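Local coordinates for DisA protein (Sorangium cellulosum, PDB 6CCA) that probably transfers methyl groups to a carbon of a polyketide intermediate, building gem-dimethyl groups on the disorazol trans-acyltransferase assembly line, at residues V173-T176 with D177-P181; A240-L243 with E244-S248; K313-R316 with S317-S321. All coordinates share one frame; numbering follows the deposited sequence.

Contact 1: residues V173-T176 with D177-P181; sequences VAAT and DVLFP
Ala175 O accepts two backbone N-H groups. It takes the N-H of Leu179 at 2.8 Å in an almost straight bond (174°) nearly along the C=O axis, closing the i to i+4 turn, and the N-H of Val178 at 3.0 Å, which comes in from above the carbonyl plane. That second bond is of the i to i+3 kind. One residue earlier, Ala174 O receives Asp177 N in a weak bond of 3.0 Å, bent to 129°. One residue later, Thr176 O accepts Phe180 N at 2.7 Å, although Phe180 itself has already left helical backbone angles. Three carbonyls thus serve the four successive N-H groups from Asp177 to Phe180 as acceptors, that of Asp177 only weakly.

Phe180 keeps close to its acceptor through the side chain as well. Its chi1 of -60° swings the ring back along the turn, bringing Thr176 CA and Thr176 O to its edge, and Phe180 CD2 comes within 4.0 Å of Thr176 CB. The carboxylate of Asp177 turns to the start of the turn, where its OD2 stands 4.0 Å from both Val173 CG2 and Ala174 CB, plain van der Waals contact. Buried Val178 and Leu179 are met by Val173 CG1 and, at 4.3 Å from Leu179 CD1, by Ala175 CB.

Val173 and Val178 also rest on Leu168, while Leu179 packs on Leu157 and Cys161. The whole is a short helix, 175-179, with i+3 bonding at its start and i+4 bonding after it, its last bond going to the first non-helical residue, packed against helices 152-163 and 165-169.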
ATOM      1  N   VAL A 173      14.598 -16.977   8.745  1.00 42.25           N
ATOM      2  CA  VAL A 173      13.549 -16.530   9.674  1.00 39.40           C
ATOM      3  C   VAL A 173      12.460 -15.907   8.857  1.00 37.06           C
ATOM      4  O   VAL A 173      12.720 -15.182   7.881  1.00 39.28           O
ATOM      5  CB  VAL A 173      14.065 -15.547  10.760  1.00 39.37           C
ATOM      6  CG1 VAL A 173      14.556 -14.257  10.135  1.00 39.61           C
ATOM      7  CG2 VAL A 173      12.956 -15.187  11.744  1.00 40.59           C
ATOM      8  N   ALA A 174      11.223 -16.201   9.223  1.00 36.11           N
ATOM      9  CA  ALA A 174      10.074 -15.662   8.538  1.00 37.03           C
ATOM     10  C   ALA A 174       9.970 -14.147   8.684  1.00 34.03           C
ATOM     11  O   ALA A 174      10.062 -13.627   9.772  1.00 34.34           O
ATOM     12  CB  ALA A 174       8.805 -16.312   9.112  1.00 40.67           C
ATOM     13  N   ALA A 175       9.692 -13.459   7.591  1.00 34.39           N
ATOM     14  CA  ALA A 175       9.501 -12.009   7.595  1.00 33.79           C
ATOM     15  C   ALA A 175       8.515 -11.504   8.641  1.00 35.82           C
ATOM     16  O   ALA A 175       8.777 -10.527   9.340  1.00 32.33           O
ATOM     17  CB  ALA A 175       9.076 -11.548   6.217  1.00 38.03           C
ATOM     18  N   THR A 176       7.374 -12.189   8.773  1.00 35.85           N
ATOM     19  CA  THR A 176       6.344 -11.800   9.773  1.00 36.88           C
ATOM     20  C   THR A 176       6.831 -11.864  11.215  1.00 28.71           C
ATOM     21  O   THR A 176       6.431 -11.068  12.055  1.00 34.17           O
ATOM     22  CB  THR A 176       5.074 -12.696   9.623  1.00 40.27           C
ATOM     23  OG1 THR A 176       5.474 -14.071   9.780  1.00 47.04           O
ATOM     24  CG2 THR A 176       4.420 -12.457   8.227  1.00 47.55           C
ATOM     25  N   ASP A 177       7.741 -12.744  11.516  1.00 29.76           N
ATOM     26  CA  ASP A 177       8.361 -12.748  12.878  1.00 34.60           C
ATOM     27  C   ASP A 177       9.191 -11.479  13.201  1.00 31.51           C
ATOM     28  O   ASP A 177       9.387 -11.077  14.358  1.00 33.88           O
ATOM     29  CB  ASP A 177       9.304 -13.906  13.036  1.00 33.83           C
ATOM     30  CG  ASP A 177       8.595 -15.272  13.027  1.00 39.35           C
ATOM     31  OD1 ASP A 177       7.347 -15.317  12.932  1.00 44.67           O
ATOM     32  OD2 ASP A 177       9.342 -16.267  13.089  1.00 41.92           O
ATOM     33  N   VAL A 178       9.732 -10.862  12.166  1.00 29.87           N
ATOM     34  CA  VAL A 178      10.496  -9.635  12.384  1.00 27.98           C
ATOM     35  C   VAL A 178       9.592  -8.402  12.251  1.00 26.10           C
ATOM     36  O   VAL A 178       9.691  -7.441  13.026  1.00 26.81           O
ATOM     37  CB  VAL A 178      11.640  -9.584  11.364  1.00 25.94           C
ATOM     38  CG1 VAL A 178      12.454  -8.304  11.550  1.00 27.36           C
ATOM     39  CG2 VAL A 178      12.513 -10.830  11.490  1.00 26.01           C
ATOM     40  N   LEU A 179       8.725  -8.403  11.234  1.00 29.47           N
ATOM     41  CA  LEU A 179       7.806  -7.270  11.022  1.00 30.96           C
ATOM     42  C   LEU A 179       6.677  -7.232  12.066  1.00 32.65           C
ATOM     43  O   LEU A 179       6.181  -6.163  12.402  1.00 35.37           O
ATOM     44  CB  LEU A 179       7.178  -7.353   9.631  1.00 36.11           C
ATOM     45  CG  LEU A 179       8.148  -7.353   8.467  1.00 39.28           C
ATOM     46  CD1 LEU A 179       7.383  -7.769   7.208  1.00 43.36           C
ATOM     47  CD2 LEU A 179       8.748  -5.959   8.329  1.00 37.55           C
ATOM     48  N   PHE A 180       6.297  -8.407  12.589  1.00 38.22           N
ATOM     49  CA  PHE A 180       5.304  -8.502  13.688  1.00 37.21           C
ATOM     50  C   PHE A 180       5.929  -9.195  14.902  1.00 38.70           C
ATOM     51  O   PHE A 180       5.706 -10.379  15.146  1.00 40.77           O
ATOM     52  CB  PHE A 180       4.092  -9.282  13.170  1.00 40.33           C
ATOM     53  CG  PHE A 180       3.426  -8.640  11.981  1.00 36.58           C
ATOM     54  CD1 PHE A 180       2.538  -7.580  12.157  1.00 40.65           C
ATOM     55  CD2 PHE A 180       3.705  -9.067  10.701  1.00 39.73           C
ATOM     56  CE1 PHE A 180       1.924  -6.987  11.082  1.00 40.88           C
ATOM     57  CE2 PHE A 180       3.102  -8.483   9.614  1.00 40.62           C
ATOM     58  CZ  PHE A 180       2.208  -7.440   9.799  1.00 43.26           C
ATOM     59  N   PRO A 181       6.746  -8.462  15.662  1.00 37.63           N
ATOM     60  CA  PRO A 181       7.535  -9.193  16.659  1.00 39.46           C
ATOM     61  C   PRO A 181       6.643  -9.729  17.750  1.00 44.44           C
ATOM     62  O   PRO A 181       5.773  -9.000  18.265  1.00 50.86           O
ATOM     63  CB  PRO A 181       8.484  -8.154  17.239  1.00 37.82           C
ATOM     64  CG  PRO A 181       7.986  -6.802  16.735  1.00 38.67           C
ATOM     65  CD  PRO A 181       7.209  -7.075  15.473  1.00 39.63           C
TER

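Contact 2: residues A240-L243 with E244-S248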
ATOM      1  N   ALA A 240     -10.446   1.197  12.345  1.00 19.50           N
ATOM      2  CA  ALA A 240     -10.968   1.767  13.609  1.00 20.50           C
ATOM      3  C   ALA A 240     -11.504   3.237  13.493  1.00 21.14           C
ATOM      4  O   ALA A 240     -12.645   3.569  13.875  1.00 19.56           O
ATOM      5  CB  ALA A 240      -9.892   1.652  14.711  1.00 22.99           C
ATOM      6  N   SER A 241     -10.675   4.101  12.909  1.00 19.19           N
ATOM      7  CA  SER A 241     -11.017   5.462  12.746  1.00 20.80           C
ATOM      8  C   SER A 241     -12.069   5.658  11.658  1.00 19.13           C
ATOM      9  O   SER A 241     -12.852   6.591  11.741  1.00 18.60           O
ATOM     10  CB  SER A 241      -9.744   6.299  12.579  1.00 22.88           C
ATOM     11  OG  SER A 241      -9.223   6.058  11.288  1.00 30.97           O
ATOM     12  N   VAL A 242     -12.106   4.801  10.640  1.00 16.99           N
ATOM     13  CA  VAL A 242     -13.182   4.845   9.704  1.00 17.32           C
ATOM     14  C   VAL A 242     -14.551   4.594  10.374  1.00 17.09           C
ATOM     15  O   VAL A 242     -15.537   5.352  10.195  1.00 18.51           O
ATOM     16  CB  VAL A 242     -12.958   3.856   8.551  1.00 17.46           C
ATOM     17  CG1 VAL A 242     -14.190   3.776   7.667  1.00 17.84           C
ATOM     18  CG2 VAL A 242     -11.716   4.248   7.709  1.00 17.07           C
ATOM     19  N   LEU A 243     -14.611   3.518  11.139  1.00 16.84           N
ATOM     20  CA  LEU A 243     -15.862   3.145  11.768  1.00 18.51           C
ATOM     21  C   LEU A 243     -16.295   4.261  12.756  1.00 18.69           C
ATOM     22  O   LEU A 243     -17.459   4.577  12.882  1.00 21.59           O
ATOM     23  CB  LEU A 243     -15.672   1.815  12.478  1.00 17.56           C
ATOM     24  CG  LEU A 243     -15.388   0.615  11.591  1.00 16.61           C
ATOM     25  CD1 LEU A 243     -15.267  -0.640  12.467  1.00 18.53           C
ATOM     26  CD2 LEU A 243     -16.417   0.380  10.521  1.00 19.07           C
ATOM     27  N   GLU A 244     -15.364   4.826  13.501  1.00 18.93           N
ATOM     28  CA  GLU A 244     -15.747   5.892  14.415  1.00 22.54           C
ATOM     29  C   GLU A 244     -16.316   7.089  13.638  1.00 22.75           C
ATOM     30  O   GLU A 244     -17.352   7.666  14.025  1.00 20.34           O
ATOM     31  CB  GLU A 244     -14.579   6.315  15.294  1.00 26.24           C
ATOM     32  CG  GLU A 244     -14.972   7.350  16.353  1.00 29.93           C
ATOM     33  CD  GLU A 244     -16.056   6.843  17.347  1.00 36.37           C
ATOM     34  OE1 GLU A 244     -16.310   5.607  17.525  1.00 37.21           O
ATOM     35  OE2 GLU A 244     -16.728   7.686  17.952  1.00 39.08           O
ATOM     36  N   ALA A 245     -15.668   7.460  12.534  1.00 20.39           N
ATOM     37  CA  ALA A 245     -16.173   8.624  11.737  1.00 19.94           C
ATOM     38  C   ALA A 245     -17.523   8.326  11.133  1.00 21.40           C
ATOM     39  O   ALA A 245     -18.376   9.211  10.938  1.00 22.80           O
ATOM     40  CB  ALA A 245     -15.191   9.003  10.627  1.00 21.24           C
ATOM     41  N   LEU A 246     -17.766   7.070  10.797  1.00 22.02           N
ATOM     42  CA  LEU A 246     -19.014   6.733  10.141  1.00 21.79           C
ATOM     43  C   LEU A 246     -20.167   6.486  11.099  1.00 23.35           C
ATOM     44  O   LEU A 246     -21.287   6.337  10.639  1.00 23.24           O
ATOM     45  CB  LEU A 246     -18.821   5.539   9.229  1.00 22.40           C
ATOM     46  CG  LEU A 246     -18.424   5.820   7.777  1.00 27.92           C
ATOM     47  CD1 LEU A 246     -17.325   6.824   7.619  1.00 34.54           C
ATOM     48  CD2 LEU A 246     -18.018   4.501   7.138  1.00 31.52           C
ATOM     49  N   SER A 247     -19.878   6.358  12.392  1.00 23.95           N
ATOM     50  CA  SER A 247     -20.816   5.682  13.299  1.00 26.43           C
ATOM     51  C   SER A 247     -22.096   6.511  13.473  1.00 28.10           C
ATOM     52  O   SER A 247     -23.125   5.939  13.739  1.00 25.90           O
ATOM     53  CB  SER A 247     -20.196   5.366  14.664  1.00 27.18           C
ATOM     54  OG  SER A 247     -19.721   6.557  15.243  1.00 25.93           O
ATOM     55  N   SER A 248     -22.015   7.830  13.291  1.00 27.98           N
ATOM     56  CA  SER A 248     -23.208   8.690  13.297  1.00 33.48           C
ATOM     57  C   SER A 248     -24.170   8.424  12.155  1.00 33.44           C
ATOM     58  O   SER A 248     -25.312   8.877  12.254  1.00 34.44           O
ATOM     59  CB  SER A 248     -22.829  10.176  13.261  1.00 33.12           C
ATOM     60  OG  SER A 248     -22.337  10.544  11.972  1.00 37.71           O
TER
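Val242 and Leu246 run alongside one another, one turn apart, in the same direction on the buried flank of helix 239-246, with Val242 CG1 3.9 Å from Leu246 CD2. The valine methyl reaches this place because it stands anti to the backbone N (chi1 172°). Leu246 CD1 also touches Val242 O, at 3.5 Å. Both side chains press on Tyr255 of strand 253-257, and on the flank toward helix 196-216 they meet Leu209 and Leu210.

This is the helix of a right-handed beta-alpha-beta crossover, leading from strand 226-231 to strand 253-257 in the parallel part of the methyltransferase sheet, as in Rossmann-like methyltransferases.

The backbone bonds are regular at first: Glu244 N to Ala240 O at 3.0 Å, and Ala245 N to Ser241 O at 3.1 Å. Leu246 N then bonds Val242 O at 2.9 Å, with a further weak bond to Leu243 O.

Two polar side chains follow. Ser247 OG, lodged between its own N and carbonyl carbon (chi1 57°), donates to Glu244 O at 2.9 Å, and Ser247 N reaches the same oxygen from the same face of its plane, giving that carbonyl two donors. The Glu244 side chain bends at chi2 and leads away from the turn to a salt bridge with Arg275 and a hydrogen bond with Tyr276, both made through OE1.

Contact 3: residues K313-R316 with S317-S321; sequences KNLR and STLQS
Asn314 and Ser317 meet where the chain turns from loop into helix 315-325. Asn314 is still extended, whereas Leu315 onward is helical. The backbone then runs in i to i+4 steps: Thr318 N to Asn314 O at 3.1 Å, Leu319 N to Leu315 O at 2.9 Å, and Gln320 N to Arg316 O at 3.0 Å.

Asn314 is the N-cap. Its CG stands anti to the backbone N (chi1 -170°), which turns the amide back over the first turn, and OD1 accepts Ser317 N at 2.8 Å within the amide plane, the N-H pointing to it at 153°. The same oxygen touches Ser317 CB at 3.1 Å, so the serine is met at both its amide and its side chain. Thr318 OG1 is hydrogen-bonded to Thr312 OG1; it lies 3.2 Å from Asn314 O too, and which of the two takes its proton is not settled. Leu315 CG and Leu319 CD1 touch at 4.4 Å, one turn apart on the buried flank.

Arg316, extended from CG to NE, carries its guanidinium away from the turn to salt bridges with Glu362, Glu381 and Glu382, and Gln320 NE2 shares Glu382. Leu315 and Leu319 pack against helix 372-381 through Trp375, Leu378 and Leu379, while Thr318 rests on Leu286 of a loop. The helix links strand 300-306 to strand 330-337, which pair in parallel in the sheet.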
ATOM      1  N   LYS A 313      -2.812 -11.307  -8.268  1.00 28.30           N
ATOM      2  CA  LYS A 313      -2.104 -11.840  -9.409  1.00 27.60           C
ATOM      3  C   LYS A 313      -2.373 -11.138 -10.688  1.00 27.37           C
ATOM      4  O   LYS A 313      -1.477 -10.962 -11.501  1.00 27.26           O
ATOM      5  CB  LYS A 313      -2.484 -13.318  -9.601  1.00 32.96           C
ATOM      6  CG  LYS A 313      -1.861 -14.178  -8.549  1.00 34.85           C
ATOM      7  CD  LYS A 313      -2.071 -15.654  -8.811  1.00 47.04           C
ATOM      8  CE  LYS A 313      -1.481 -16.438  -7.640  1.00 54.57           C
ATOM      9  NZ  LYS A 313      -2.226 -17.703  -7.416  1.00 62.80           N
ATOM     10  N   ASN A 314      -3.632 -10.749 -10.874  1.00 25.93           N
ATOM     11  CA  ASN A 314      -4.070 -10.053 -12.031  1.00 27.13           C
ATOM     12  C   ASN A 314      -4.961  -8.857 -11.704  1.00 24.06           C
ATOM     13  O   ASN A 314      -6.099  -9.012 -11.303  1.00 22.74           O
ATOM     14  CB  ASN A 314      -4.865 -10.991 -12.944  1.00 28.80           C
ATOM     15  CG  ASN A 314      -5.120 -10.348 -14.278  1.00 33.22           C
ATOM     16  OD1 ASN A 314      -6.026  -9.542 -14.446  1.00 32.70           O
ATOM     17  ND2 ASN A 314      -4.224 -10.604 -15.221  1.00 38.73           N
ATOM     18  N   LEU A 315      -4.420  -7.664 -11.880  1.00 23.15           N
ATOM     19  CA  LEU A 315      -5.088  -6.445 -11.469  1.00 22.35           C
ATOM     20  C   LEU A 315      -6.394  -6.206 -12.225  1.00 23.38           C
ATOM     21  O   LEU A 315      -7.399  -5.855 -11.621  1.00 21.25           O
ATOM     22  CB  LEU A 315      -4.097  -5.261 -11.553  1.00 23.96           C
ATOM     23  CG  LEU A 315      -4.479  -3.976 -10.809  1.00 29.48           C
ATOM     24  CD1 LEU A 315      -4.880  -4.322  -9.354  1.00 28.33           C
ATOM     25  CD2 LEU A 315      -3.348  -2.951 -10.872  1.00 30.15           C
ATOM     26  N   ARG A 316      -6.367  -6.378 -13.543  1.00 24.45           N
ATOM     27  CA  ARG A 316      -7.547  -6.140 -14.368  1.00 23.23           C
ATOM     28  C   ARG A 316      -8.711  -7.032 -13.946  1.00 23.57           C
ATOM     29  O   ARG A 316      -9.861  -6.596 -13.906  1.00 23.08           O
ATOM     30  CB  ARG A 316      -7.222  -6.364 -15.846  1.00 24.44           C
ATOM     31  CG  ARG A 316      -6.366  -5.271 -16.465  1.00 24.51           C
ATOM     32  CD  ARG A 316      -6.128  -5.528 -17.944  1.00 26.68           C
ATOM     33  NE  ARG A 316      -5.074  -4.675 -18.486  1.00 26.47           N
ATOM     34  CZ  ARG A 316      -5.279  -3.454 -18.970  1.00 30.02           C
ATOM     35  NH1 ARG A 316      -6.500  -2.938 -18.983  1.00 30.40           N
ATOM     36  NH2 ARG A 316      -4.260  -2.748 -19.443  1.00 29.80           N
ATOM     37  N   SER A 317      -8.397  -8.284 -13.634  1.00 23.87           N
ATOM     38  CA  SER A 317      -9.367  -9.235 -13.232  1.00 30.48           C
ATOM     39  C   SER A 317      -9.956  -8.848 -11.844  1.00 28.98           C
ATOM     40  O   SER A 317     -11.134  -8.981 -11.573  1.00 23.74           O
ATOM     41  CB  SER A 317      -8.649 -10.606 -13.154  1.00 31.86           C
ATOM     42  OG  SER A 317      -9.511 -11.563 -12.662  1.00 45.55           O
ATOM     43  N   THR A 318      -9.082  -8.405 -10.953  1.00 22.92           N
ATOM     44  CA  THR A 318      -9.499  -7.998  -9.639  1.00 21.40           C
ATOM     45  C   THR A 318     -10.407  -6.775  -9.718  1.00 18.04           C
ATOM     46  O   THR A 318     -11.435  -6.732  -9.059  1.00 17.77           O
ATOM     47  CB  THR A 318      -8.246  -7.757  -8.777  1.00 22.66           C
ATOM     48  OG1 THR A 318      -7.622  -9.012  -8.494  1.00 24.69           O
ATOM     49  CG2 THR A 318      -8.571  -7.065  -7.443  1.00 20.96           C
ATOM     50  N   LEU A 319     -10.077  -5.839 -10.594  1.00 17.89           N
ATOM     51  CA  LEU A 319     -10.910  -4.685 -10.825  1.00 18.85           C
ATOM     52  C   LEU A 319     -12.289  -5.037 -11.386  1.00 20.21           C
ATOM     53  O   LEU A 319     -13.282  -4.408 -11.009  1.00 19.99           O
ATOM     54  CB  LEU A 319     -10.245  -3.684 -11.748  1.00 19.61           C
ATOM     55  CG  LEU A 319      -8.998  -3.032 -11.135  1.00 20.52           C
ATOM     56  CD1 LEU A 319      -8.270  -2.226 -12.214  1.00 19.74           C
ATOM     57  CD2 LEU A 319      -9.340  -2.145  -9.932  1.00 21.05           C
ATOM     58  N   GLN A 320     -12.345  -6.059 -12.249  1.00 22.04           N
ATOM     59  CA  GLN A 320     -13.615  -6.478 -12.825  1.00 22.46           C
ATOM     60  C   GLN A 320     -14.436  -7.137 -11.757  1.00 22.55           C
ATOM     61  O   GLN A 320     -15.648  -6.964 -11.755  1.00 21.47           O
ATOM     62  CB  GLN A 320     -13.409  -7.387 -14.069  1.00 25.75           C
ATOM     63  CG  GLN A 320     -12.915  -6.609 -15.277  1.00 26.15           C
ATOM     64  CD  GLN A 320     -13.896  -5.544 -15.744  1.00 27.11           C
ATOM     65  OE1 GLN A 320     -15.138  -5.761 -15.741  1.00 29.02           O
ATOM     66  NE2 GLN A 320     -13.386  -4.411 -16.135  1.00 27.40           N
ATOM     67  N   SER A 321     -13.823  -7.832 -10.792  1.00 20.26           N
ATOM     68  CA  SER A 321     -14.642  -8.417  -9.730  1.00 20.99           C
ATOM     69  C   SER A 321     -15.198  -7.332  -8.841  1.00 19.81           C
ATOM     70  O   SER A 321     -16.305  -7.432  -8.358  1.00 16.27           O
ATOM     71  CB  SER A 321     -13.898  -9.394  -8.820  1.00 26.53           C
ATOM     72  OG  SER A 321     -13.476 -10.469  -9.548  1.00 30.63           O
TER

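All three contacts are helical turns, met in series along the chain, and none touches another: centres lie 28 to 30 Å apart. Contacts 2 and 3 both belong to the methyltransferase domain, on helices that connect parallel strands of one beta sheet, whereas contact 1 belongs to a one-turn helix packed on other helices. Each has buried apolar side chains on one flank; in contact 3 the polar ones are engaged too, Arg316 by three glutamates. Contact 3 starts a helix and has a side-chain cap, contact 2 lies toward a helix end where a serine hydroxyl serves a carbonyl, and contact 1 has only backbone hydrogen bonds across its segments, beside van der Waals side-chain contacts.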